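Local atomic coordinates of monomethylamine methyltransferase mtmB1 (Methanosarcina barkeri, PDB entry 1NTH), a protein that catalyses transfer of the methyl group from monomethylamine to the corrinoid cofactor of its partner protein MtmC, a step in methanogenesis from methylamine. Residues A[303-312]-A[406-417]; A[329-340]-A[361-372]. All blocks are in the same frame, centred on the assembly; numbering follows the deposited sequence. Where two conformers were deposited one is given.

Overall arrangement
Both contacts belong to the TIM barrel of the chain. Contact 2 pairs neighbouring parallel strands, 330-333 and 363-366, about 7 Å from the centre of the chain (centre to centre). Contact 1 lies further out, about 18 Å from that centre, where the start of helix 309-325 meets the chain leaving helix 398-410. The contact centres are about 14 Å apart, yet the two touch: Ser305 OG lies 2.8 Å from Tyr335 O and Thr306 OG1 2.8 Å from Tyr335 N, probable hydrogen bonds that tie the loop after strand 293-300 to the chain just beyond strand 330-333. Contact 2 also reaches the pyrrolysine at position 202, whose O2 is hydrogen-bonded to Ser365 OG; Ser365 is also paired with Gln127.

Contact 1: residues A[303-312]-A[406-417]; sequences WGSTNTRETL and DKLVSLYEKNYA
The side chains of Tyr416 and Trp303 cross at about a right angle, Tyr416 CB over the centre of the indole six-membered ring, 3.5 Å from the centroid, in a CH-pi contact. The phenol ring continues obliquely past the five-membered ring, with planes 44° apart. Tyr416 OH, beside Thr308 CA, shares a water with Arg309 N and Glu413 OE1. The guanidinium of Arg309 joins two carboxylates. Glu413 is gripped side-on: NE gives a nearly straight bond to the syn lone pair of Glu413 OE1 (3.1 Å, 167°), and NH2 meets OE2 at 2.9 Å. Asp406 OD1 instead offers its anti lone pair to Arg309 NH1 at 2.9 Å, from a carboxylate turned 71° to the guanidinium. The arginine chain runs out extended, and its bend at chi3 brings the guanidinium alongside helix 398-410, one face against Val409 CB. Deeper in, Tyr412 OH donates to Asn307 O (2.7 Å) in the carbonyl plane, while Asn307 ND2 is bonded to Glu348. Leu312 CD1 packs on Val409 CG2. Thr308 is at the N-cap of helix 309-325, and the contact joins that helix start to helix 398-410 and the turn that follows; helix 343-359 touches both segments, and strand 293-300 lies against Thr308 and Thr311.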
loop_
_atom_site.group_PDB
_atom_site.type_symbol
_atom_site.label_atom_id
_atom_site.label_comp_id
_atom_site.label_asym_id
_atom_site.label_seq_id
_atom_site.Cartn_x
_atom_site.Cartn_y
_atom_site.Cartn_z
ATOM N N TRP A 303 -31.992 -27.004 -25.778
ATOM C CA TRP A 303 -30.777 -26.623 -26.481
ATOM C C TRP A 303 -29.617 -26.179 -25.594
ATOM O O TRP A 303 -28.462 -26.226 -26.014
ATOM C CB TRP A 303 -31.112 -25.532 -27.497
ATOM C CG TRP A 303 -32.240 -25.923 -28.416
ATOM C CD1 TRP A 303 -33.399 -25.235 -28.628
ATOM C CD2 TRP A 303 -32.305 -27.087 -29.251
ATOM N NE1 TRP A 303 -34.183 -25.897 -29.545
ATOM C CE2 TRP A 303 -33.535 -27.036 -29.945
ATOM C CE3 TRP A 303 -31.442 -28.168 -29.483
ATOM C CZ2 TRP A 303 -33.927 -28.026 -30.854
ATOM C CZ3 TRP A 303 -31.832 -29.155 -30.390
ATOM C CH2 TRP A 303 -33.064 -29.073 -31.064
ATOM N N GLY A 304 -29.923 -25.751 -24.373
ATOM C CA GLY A 304 -28.875 -25.318 -23.462
ATOM C C GLY A 304 -28.158 -24.057 -23.916
ATOM O O GLY A 304 -27.011 -23.818 -23.533
ATOM N N SER A 305 -28.835 -23.254 -24.730
ATOM C CA SER A 305 -28.270 -22.007 -25.239
ATOM C C SER A 305 -29.038 -20.796 -24.721
ATOM O O SER A 305 -30.215 -20.891 -24.374
ATOM C CB SER A 305 -28.292 -21.995 -26.768
ATOM O OG SER A 305 -27.912 -20.723 -27.270
ATOM N N THR A 306 -28.361 -19.653 -24.684
ATOM C CA THR A 306 -28.962 -18.413 -24.214
ATOM C C THR A 306 -29.439 -17.535 -25.373
ATOM O O THR A 306 -30.007 -16.467 -25.149
ATOM C CB THR A 306 -27.948 -17.589 -23.400
ATOM O OG1 THR A 306 -26.763 -17.411 -24.183
ATOM C CG2 THR A 306 -27.600 -18.292 -22.096
ATOM N N ASN A 307 -29.215 -17.975 -26.606
ATOM C CA ASN A 307 -29.623 -17.170 -27.749
ATOM C C ASN A 307 -30.729 -17.748 -28.629
ATOM O O ASN A 307 -30.757 -17.509 -29.837
ATOM C CB ASN A 307 -28.406 -16.822 -28.613
ATOM C CG ASN A 307 -27.568 -18.030 -28.955
ATOM O OD1 ASN A 307 -26.492 -18.235 -28.389
ATOM N ND2 ASN A 307 -28.057 -18.846 -29.884
ATOM N N THR A 308 -31.636 -18.514 -28.034
ATOM C CA THR A 308 -32.750 -19.044 -28.808
ATOM C C THR A 308 -33.777 -17.918 -28.806
ATOM O O THR A 308 -33.675 -16.979 -28.009
ATOM C CB THR A 308 -33.375 -20.303 -28.162
ATOM O OG1 THR A 308 -33.998 -19.951 -26.922
ATOM C CG2 THR A 308 -32.312 -21.366 -27.922
ATOM N N ARG A 309 -34.756 -17.995 -29.696
ATOM C CA ARG A 309 -35.777 -16.961 -29.768
ATOM C C ARG A 309 -36.428 -16.720 -28.407
ATOM O O ARG A 309 -36.610 -15.575 -27.993
ATOM C CB ARG A 309 -36.840 -17.351 -30.801
ATOM C CG ARG A 309 -37.945 -16.323 -31.002
ATOM C CD ARG A 309 -38.860 -16.752 -32.150
ATOM N NE ARG A 309 -38.157 -16.763 -33.431
ATOM C CZ ARG A 309 -38.045 -15.710 -34.238
ATOM N NH1 ARG A 309 -38.598 -14.551 -33.904
ATOM N NH2 ARG A 309 -37.370 -15.813 -35.376
ATOM N N GLU A 310 -36.762 -17.798 -27.705
ATOM C CA GLU A 310 -37.407 -17.680 -26.405
ATOM C C GLU A 310 -36.538 -17.047 -25.323
ATOM O O GLU A 310 -36.996 -16.160 -24.604
ATOM C CB GLU A 310 -37.897 -19.049 -25.925
ATOM C CG GLU A 310 -38.927 -19.685 -26.849
ATOM C CD GLU A 310 -38.317 -20.620 -27.878
ATOM O OE1 GLU A 310 -37.096 -20.537 -28.137
ATOM O OE2 GLU A 310 -39.072 -21.442 -28.443
ATOM N N THR A 311 -35.292 -17.496 -25.210
ATOM C CA THR A 311 -34.391 -16.964 -24.191
ATOM C C THR A 311 -34.006 -15.507 -24.456
ATOM O O THR A 311 -33.785 -14.739 -23.517
ATOM C CB THR A 311 -33.118 -17.836 -24.052
ATOM O OG1 THR A 311 -32.469 -17.958 -25.320
ATOM C CG2 THR A 311 -33.484 -19.227 -23.541
ATOM N N LEU A 312 -33.922 -15.121 -25.725
ATOM C CA LEU A 312 -33.599 -13.737 -26.052
ATOM C C LEU A 312 -34.778 -12.851 -25.642
ATOM O O LEU A 312 -34.588 -11.754 -25.117
ATOM C CB LEU A 312 -33.306 -13.585 -27.550
ATOM C CG LEU A 312 -31.997 -14.220 -28.038
ATOM C CD1 LEU A 312 -31.897 -14.107 -29.552
ATOM C CD2 LEU A 312 -30.803 -13.524 -27.373
ATOM N N ASP A 406 -35.614 -10.682 -35.506
ATOM C CA ASP A 406 -36.481 -11.710 -36.067
ATOM C C ASP A 406 -35.819 -12.351 -37.284
ATOM O O ASP A 406 -35.857 -13.570 -37.451
ATOM C CB ASP A 406 -37.834 -11.113 -36.461
ATOM C CG ASP A 406 -38.768 -12.142 -37.071
ATOM O OD1 ASP A 406 -38.997 -13.194 -36.435
ATOM O OD2 ASP A 406 -39.271 -11.900 -38.187
ATOM N N LYS A 407 -35.201 -11.528 -38.126
ATOM C CA LYS A 407 -34.532 -12.031 -39.322
ATOM C C LYS A 407 -33.266 -12.809 -38.989
ATOM O O LYS A 407 -32.982 -13.843 -39.598
ATOM C CB LYS A 407 -34.166 -10.877 -40.257
ATOM C CG LYS A 407 -35.348 -10.109 -40.818
ATOM C CD LYS A 407 -34.866 -8.988 -41.725
ATOM C CE LYS A 407 -36.028 -8.184 -42.285
ATOM N NZ LYS A 407 -35.548 -7.063 -43.146
ATOM N N LEU A 408 -32.502 -12.305 -38.025
ATOM C CA LEU A 408 -31.253 -12.945 -37.632
ATOM C C LEU A 408 -31.465 -14.298 -36.969
ATOM O O LEU A 408 -30.833 -15.286 -37.345
ATOM C CB LEU A 408 -30.464 -12.025 -36.693
ATOM C CG LEU A 408 -29.143 -12.570 -36.139
ATOM C CD1 LEU A 408 -28.236 -13.033 -37.275
ATOM C CD2 LEU A 408 -28.466 -11.482 -35.318
ATOM N N VAL A 409 -32.352 -14.350 -35.983
ATOM C CA VAL A 409 -32.607 -15.601 -35.288
ATOM C C VAL A 409 -33.123 -16.659 -36.263
ATOM O O VAL A 409 -32.848 -17.847 -36.103
ATOM C CB VAL A 409 -33.618 -15.399 -34.140
ATOM C CG1 VAL A 409 -33.936 -16.736 -33.476
ATOM C CG2 VAL A 409 -33.038 -14.425 -33.110
ATOM N N SER A 410 -33.855 -16.220 -37.283
ATOM C CA SER A 410 -34.390 -17.139 -38.284
ATOM C C SER A 410 -33.279 -17.791 -39.100
ATOM O O SER A 410 -33.471 -18.858 -39.687
ATOM C CB SER A 410 -35.348 -16.405 -39.227
ATOM O OG SER A 410 -36.541 -16.038 -38.558
ATOM N N LEU A 411 -32.112 -17.156 -39.133
ATOM C CA LEU A 411 -30.986 -17.687 -39.891
ATOM C C LEU A 411 -30.326 -18.906 -39.252
ATOM O O LEU A 411 -29.585 -19.625 -39.922
ATOM C CB LEU A 411 -29.925 -16.602 -40.110
ATOM C CG LEU A 411 -30.287 -15.405 -40.994
ATOM C CD1 LEU A 411 -29.094 -14.465 -41.084
ATOM C CD2 LEU A 411 -30.686 -15.888 -42.379
ATOM N N TYR A 412 -30.587 -19.153 -37.971
ATOM C CA TYR A 412 -29.963 -20.295 -37.310
ATOM C C TYR A 412 -30.863 -21.145 -36.415
ATOM O O TYR A 412 -30.486 -22.257 -36.046
ATOM C CB TYR A 412 -28.745 -19.824 -36.490
ATOM C CG TYR A 412 -29.066 -18.890 -35.329
ATOM C CD1 TYR A 412 -29.767 -19.346 -34.211
ATOM C CD2 TYR A 412 -28.666 -17.553 -35.352
ATOM C CE1 TYR A 412 -30.062 -18.494 -33.142
ATOM C CE2 TYR A 412 -28.956 -16.692 -34.289
ATOM C CZ TYR A 412 -29.653 -17.169 -33.189
ATOM O OH TYR A 412 -29.942 -16.323 -32.139
ATOM N N GLU A 413 -32.047 -20.647 -36.075
ATOM C CA GLU A 413 -32.927 -21.384 -35.170
ATOM C C GLU A 413 -33.440 -22.741 -35.645
ATOM O O GLU A 413 -34.075 -23.467 -34.882
ATOM C CB GLU A 413 -34.103 -20.500 -34.739
ATOM C CG GLU A 413 -35.183 -20.277 -35.778
ATOM C CD GLU A 413 -36.234 -19.294 -35.291
ATOM O OE1 GLU A 413 -36.480 -19.248 -34.064
ATOM O OE2 GLU A 413 -36.823 -18.576 -36.127
ATOM N N LYS A 414 -33.156 -23.099 -36.890
ATOM C CA LYS A 414 -33.596 -24.389 -37.409
ATOM C C LYS A 414 -32.424 -25.363 -37.470
ATOM O O LYS A 414 -32.564 -26.491 -37.944
ATOM C CB LYS A 414 -34.210 -24.205 -38.800
ATOM C CG LYS A 414 -35.456 -23.339 -38.829
ATOM C CD LYS A 414 -36.607 -23.996 -38.089
ATOM C CE LYS A 414 -37.862 -23.144 -38.162
ATOM N NZ LYS A 414 -38.998 -23.775 -37.436
ATOM N N ASN A 415 -31.274 -24.930 -36.958
ATOM C CA ASN A 415 -30.068 -25.750 -36.987
ATOM C C ASN A 415 -29.465 -26.061 -35.617
ATOM O O ASN A 415 -28.295 -26.429 -35.530
ATOM C CB ASN A 415 -29.012 -25.054 -37.848
ATOM C CG ASN A 415 -29.529 -24.703 -39.228
ATOM O OD1 ASN A 415 -29.015 -23.794 -39.882
ATOM N ND2 ASN A 415 -30.543 -25.429 -39.686
ATOM N N TYR A 416 -30.251 -25.923 -34.555
ATOM C CA TYR A 416 -29.742 -26.191 -33.211
ATOM C C TYR A 416 -29.199 -27.611 -33.069
ATOM O O TYR A 416 -28.115 -27.816 -32.522
ATOM C CB TYR A 416 -30.840 -25.953 -32.171
ATOM C CG TYR A 416 -31.251 -24.502 -32.036
ATOM C CD1 TYR A 416 -32.590 -24.153 -31.872
ATOM C CD2 TYR A 416 -30.304 -23.476 -32.078
ATOM C CE1 TYR A 416 -32.982 -22.819 -31.756
ATOM C CE2 TYR A 416 -30.685 -22.138 -31.962
ATOM C CZ TYR A 416 -32.024 -21.819 -31.803
ATOM O OH TYR A 416 -32.415 -20.504 -31.705
ATOM N N ALA A 417 -29.951 -28.587 -33.567
ATOM C CA ALA A 417 -29.541 -29.984 -33.480
ATOM C C ALA A 417 -28.287 -30.285 -34.294
ATOM O O ALA A 417 -27.556 -31.226 -33.985
ATOM C CB ALA A 417 -30.685 -30.889 -33.932
HETATM O O HOH W 1 -35.087 -20.089 -31.651
#

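Contact 2: residues A[329-340]-A[361-372]; sequences LSGNQYYPCAGP and REILSGVASAKG
Leu329 lays CD2 against Glu362 CG, and the next residue is bonded through its backbone N and O: Ser330 N donates to Glu362 OE1 (2.7 Å, 169°) on the anti side of the carboxylate, while Ser330 O accepts from the Glu362 and Ile363 amides. Ser330 OG takes a weak bond from Arg361 NH1. The bend of Arg361 at chi2 (-72°) brings its guanidinium over the first strand, where Asn332 CB meets one face; NH2 forms a salt bridge with Asp296. Replacing this arginine with an alanine is likely to leave Asp296 without its cationic mate and Ser330 OG without the NH1 bond. Asn332 ND2 is hydrogen-bonded to Asp356. The parallel ladder proceeds as Asn332 O accepts from Ser365 N (2.9 Å) and Tyr334 N donates to Ser365 O. Tyr334 sets its hydroxyl against Leu364 CD2 (3.6 Å), and its carbonyl receives Ala368 N (2.8 Å), beyond the cis peptide before Val367. In one of its two conformers the Tyr335 ring carries Ala368 CB over one face, with Lys371 O at its edge. Pro336 CG presses tightly on Val367 CG1 (3.4 Å), and Pro336 O accepts from Lys371 N. Ala338 O takes Ala370 N from above its carbonyl plane. Strand pairing within a beta-alpha-beta unit passes into irregular backbone bonds joining the loops that follow. Arg361 pairs with Asp296 and Glu362 with amides of Ser330 and Arg116, probably offsetting the cost of burying both charges.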
loop_
_atom_site.group_PDB
_atom_site.type_symbol
_atom_site.label_atom_id
_atom_site.label_comp_id
_atom_site.label_asym_id
_atom_site.label_seq_id
_atom_site.Cartn_x
_atom_site.Cartn_y
_atom_site.Cartn_z
ATOM N N LEU A 329 -28.170 -2.553 -11.683
ATOM C CA LEU A 329 -27.200 -2.746 -12.760
ATOM C C LEU A 329 -27.195 -4.231 -13.115
ATOM O O LEU A 329 -27.224 -5.082 -12.225
ATOM C CB LEU A 329 -25.807 -2.300 -12.303
ATOM C CG LEU A 329 -25.705 -0.808 -11.956
ATOM C CD1 LEU A 329 -24.364 -0.531 -11.271
ATOM C CD2 LEU A 329 -25.858 0.025 -13.221
ATOM N N SER A 330 -27.157 -4.549 -14.406
ATOM C CA SER A 330 -27.190 -5.954 -14.804
ATOM C C SER A 330 -26.397 -6.305 -16.054
ATOM O O SER A 330 -25.911 -5.439 -16.779
ATOM C CB SER A 330 -28.640 -6.388 -15.018
ATOM O OG SER A 330 -29.147 -5.826 -16.215
ATOM N N GLY A 331 -26.280 -7.603 -16.299
ATOM C CA GLY A 331 -25.565 -8.069 -17.468
ATOM C C GLY A 331 -26.182 -9.375 -17.914
ATOM O O GLY A 331 -27.095 -9.884 -17.260
ATOM N N ASN A 332 -25.704 -9.912 -19.030
ATOM C CA ASN A 332 -26.207 -11.189 -19.527
ATOM C C ASN A 332 -25.010 -12.020 -19.973
ATOM O O ASN A 332 -24.000 -11.472 -20.426
ATOM C CB ASN A 332 -27.188 -10.974 -20.687
ATOM C CG ASN A 332 -28.102 -12.176 -20.904
ATOM O OD1 ASN A 332 -28.086 -13.128 -20.120
ATOM N ND2 ASN A 332 -28.904 -12.133 -21.961
ATOM N N GLN A 333 -25.125 -13.341 -19.834
ATOM C CA GLN A 333 -24.056 -14.273 -20.185
ATOM C C GLN A 333 -24.376 -15.024 -21.478
ATOM O O GLN A 333 -25.535 -15.305 -21.776
ATOM C CB GLN A 333 -23.805 -15.259 -19.042
ATOM C CG GLN A 333 -25.041 -15.934 -18.502
ATOM C CD GLN A 333 -24.754 -16.749 -17.257
ATOM O OE1 GLN A 333 -24.137 -17.808 -17.321
ATOM N NE2 GLN A 333 -25.192 -16.249 -16.114
ATOM N N TYR A 334 -23.326 -15.344 -22.228
ATOM C CA TYR A 334 -23.436 -15.972 -23.549
ATOM C C TYR A 334 -23.086 -17.452 -23.697
ATOM O O TYR A 334 -21.942 -17.848 -23.469
ATOM C CB TYR A 334 -22.563 -15.176 -24.531
ATOM C CG TYR A 334 -23.024 -13.754 -24.760
ATOM C CD1 TYR A 334 -23.201 -12.868 -23.692
ATOM C CD2 TYR A 334 -23.335 -13.308 -26.044
ATOM C CE1 TYR A 334 -23.689 -11.580 -23.900
ATOM C CE2 TYR A 334 -23.817 -12.027 -26.264
ATOM C CZ TYR A 334 -24.000 -11.168 -25.189
ATOM O OH TYR A 334 -24.536 -9.922 -25.407
ATOM N N TYR A 335 -24.073 -18.250 -24.113
ATOM C CA TYR A 335 -23.907 -19.688 -24.348
ATOM C C TYR A 335 -24.408 -20.098 -25.732
ATOM O O TYR A 335 -25.541 -20.557 -25.870
ATOM C CB TYR A 335 -24.649 -20.511 -23.297
ATOM C CG TYR A 335 -23.927 -20.645 -21.982
ATOM C CD1 TYR A 335 -24.146 -19.739 -20.944
ATOM C CD2 TYR A 335 -23.047 -21.703 -21.761
ATOM C CE1 TYR A 335 -23.510 -19.891 -19.715
ATOM C CE2 TYR A 335 -22.406 -21.863 -20.538
ATOM C CZ TYR A 335 -22.645 -20.959 -19.520
ATOM O OH TYR A 335 -22.043 -21.149 -18.298
ATOM N N PRO A 336 -23.580 -19.931 -26.772
ATOM C CA PRO A 336 -24.009 -20.319 -28.121
ATOM C C PRO A 336 -23.940 -21.840 -28.269
ATOM O O PRO A 336 -23.209 -22.507 -27.532
ATOM C CB PRO A 336 -22.985 -19.637 -29.029
ATOM C CG PRO A 336 -22.429 -18.520 -28.181
ATOM C CD PRO A 336 -22.332 -19.152 -26.824
ATOM N N CYS A 337 -24.694 -22.385 -29.220
ATOM C CA CYS A 337 -24.686 -23.825 -29.471
ATOM C C CYS A 337 -23.434 -24.220 -30.245
ATOM O O CYS A 337 -22.776 -25.214 -29.926
ATOM C CB CYS A 337 -25.908 -24.240 -30.299
ATOM S SG CYS A 337 -27.491 -24.153 -29.455
ATOM N N ALA A 338 -23.116 -23.433 -31.267
ATOM C CA ALA A 338 -21.969 -23.698 -32.126
ATOM C C ALA A 338 -20.627 -23.368 -31.477
ATOM O O ALA A 338 -20.548 -22.544 -30.562
ATOM C CB ALA A 338 -22.121 -22.927 -33.431
ATOM N N GLY A 339 -19.577 -24.019 -31.971
ATOM C CA GLY A 339 -18.242 -23.804 -31.444
ATOM C C GLY A 339 -17.482 -22.720 -32.183
ATOM O O GLY A 339 -17.962 -22.195 -33.189
ATOM N N PRO A 340 -16.278 -22.367 -31.708
ATOM C CA PRO A 340 -15.451 -21.332 -32.332
ATOM C C PRO A 340 -15.117 -21.597 -33.794
ATOM O O PRO A 340 -15.093 -22.743 -34.247
ATOM C CB PRO A 340 -14.193 -21.318 -31.463
ATOM C CG PRO A 340 -14.693 -21.764 -30.135
ATOM C CD PRO A 340 -15.615 -22.897 -30.505
ATOM N N ARG A 361 -28.735 -3.695 -21.091
ATOM C CA ARG A 361 -27.757 -4.354 -20.223
ATOM C C ARG A 361 -26.521 -3.477 -20.072
ATOM O O ARG A 361 -26.092 -2.835 -21.030
ATOM C CB ARG A 361 -27.325 -5.704 -20.804
ATOM C CG ARG A 361 -28.415 -6.759 -20.866
ATOM C CD ARG A 361 -28.773 -7.306 -19.490
ATOM N NE ARG A 361 -29.868 -8.268 -19.593
ATOM C CZ ARG A 361 -30.462 -8.858 -18.561
ATOM N NH1 ARG A 361 -30.072 -8.600 -17.319
ATOM N NH2 ARG A 361 -31.471 -9.694 -18.772
ATOM N N GLU A 362 -25.950 -3.451 -18.873
ATOM C CA GLU A 362 -24.750 -2.657 -18.640
ATOM C C GLU A 362 -23.494 -3.456 -18.969
ATOM O O GLU A 362 -22.473 -2.885 -19.350
ATOM C CB GLU A 362 -24.672 -2.197 -17.182
ATOM C CG GLU A 362 -25.583 -1.034 -16.813
ATOM C CD GLU A 362 -27.043 -1.418 -16.685
ATOM O OE1 GLU A 362 -27.336 -2.568 -16.293
ATOM O OE2 GLU A 362 -27.905 -0.557 -16.959
ATOM N N ILE A 363 -23.572 -4.775 -18.818
ATOM C CA ILE A 363 -22.428 -5.642 -19.075
ATOM C C ILE A 363 -22.781 -6.868 -19.918
ATOM O O ILE A 363 -23.818 -7.499 -19.710
ATOM C CB ILE A 363 -21.817 -6.137 -17.740
ATOM C CG1 ILE A 363 -21.349 -4.938 -16.903
ATOM C CG2 ILE A 363 -20.657 -7.089 -18.016
ATOM C CD1 ILE A 363 -20.896 -5.309 -15.494
ATOM N N LEU A 364 -21.916 -7.190 -20.876
ATOM C CA LEU A 364 -22.089 -8.367 -21.728
ATOM C C LEU A 364 -20.948 -9.301 -21.331
ATOM O O LEU A 364 -19.778 -8.941 -21.465
ATOM C CB LEU A 364 -21.959 -7.992 -23.209
ATOM C CG LEU A 364 -22.792 -6.810 -23.707
ATOM C CD1 LEU A 364 -22.630 -6.681 -25.221
ATOM C CD2 LEU A 364 -24.249 -7.021 -23.343
ATOM N N SER A 365 -21.280 -10.495 -20.845
ATOM C CA SER A 365 -20.262 -11.448 -20.401
ATOM C C SER A 365 -20.246 -12.694 -21.295
ATOM O O SER A 365 -21.109 -13.564 -21.175
ATOM C CB SER A 365 -20.546 -11.840 -18.942
ATOM O OG SER A 365 -19.412 -12.419 -18.316
ATOM N N GLY A 366 -19.259 -12.771 -22.186
ATOM C CA GLY A 366 -19.159 -13.904 -23.097
ATOM C C GLY A 366 -17.745 -14.131 -23.600
ATOM O O GLY A 366 -16.847 -13.364 -23.266
ATOM N N VAL A 367 -17.531 -15.138 -24.447
ATOM C CA VAL A 367 -18.584 -16.018 -24.947
ATOM C C VAL A 367 -18.248 -17.482 -24.655
ATOM O O VAL A 367 -17.166 -17.954 -24.999
ATOM C CB VAL A 367 -18.731 -15.843 -26.478
ATOM C CG1 VAL A 367 -19.749 -16.826 -27.031
ATOM C CG2 VAL A 367 -19.128 -14.403 -26.800
ATOM N N ALA A 368 -19.168 -18.198 -24.017
ATOM C CA ALA A 368 -18.931 -19.604 -23.715
ATOM C C ALA A 368 -19.388 -20.437 -24.911
ATOM O O ALA A 368 -20.436 -21.082 -24.876
ATOM C CB ALA A 368 -19.686 -20.009 -22.471
ATOM N N SER A 369 -18.590 -20.402 -25.970
ATOM C CA SER A 369 -18.892 -21.132 -27.193
ATOM C C SER A 369 -19.005 -22.631 -26.942
ATOM O O SER A 369 -18.489 -23.144 -25.948
ATOM C CB SER A 369 -17.811 -20.847 -28.233
ATOM O OG SER A 369 -17.674 -19.447 -28.412
ATOM N N ALA A 370 -19.683 -23.329 -27.851
ATOM C CA ALA A 370 -19.884 -24.769 -27.722
ATOM C C ALA A 370 -20.572 -25.073 -26.395
ATOM O O ALA A 370 -20.294 -26.091 -25.754
ATOM C CB ALA A 370 -18.549 -25.500 -27.808
ATOM N N LYS A 371 -21.470 -24.176 -25.995
ATOM C CA LYS A 371 -22.230 -24.304 -24.755
ATOM C C LYS A 371 -21.354 -24.330 -23.504
ATOM O O LYS A 371 -21.805 -24.728 -22.430
ATOM C CB LYS A 371 -23.113 -25.556 -24.804
ATOM C CG LYS A 371 -24.073 -25.557 -25.984
ATOM C CD LYS A 371 -24.968 -26.788 -26.000
ATOM C CE LYS A 371 -25.780 -26.838 -27.284
ATOM N NZ LYS A 371 -26.655 -28.045 -27.343
ATOM N N GLY A 372 -20.102 -23.912 -23.659
ATOM C CA GLY A 372 -19.175 -23.858 -22.541
ATOM C C GLY A 372 -18.811 -25.167 -21.869
ATOM O O GLY A 372 -18.363 -25.167 -20.723
HETATM O O HOH W 2 -29.889 -3.031 -15.942
#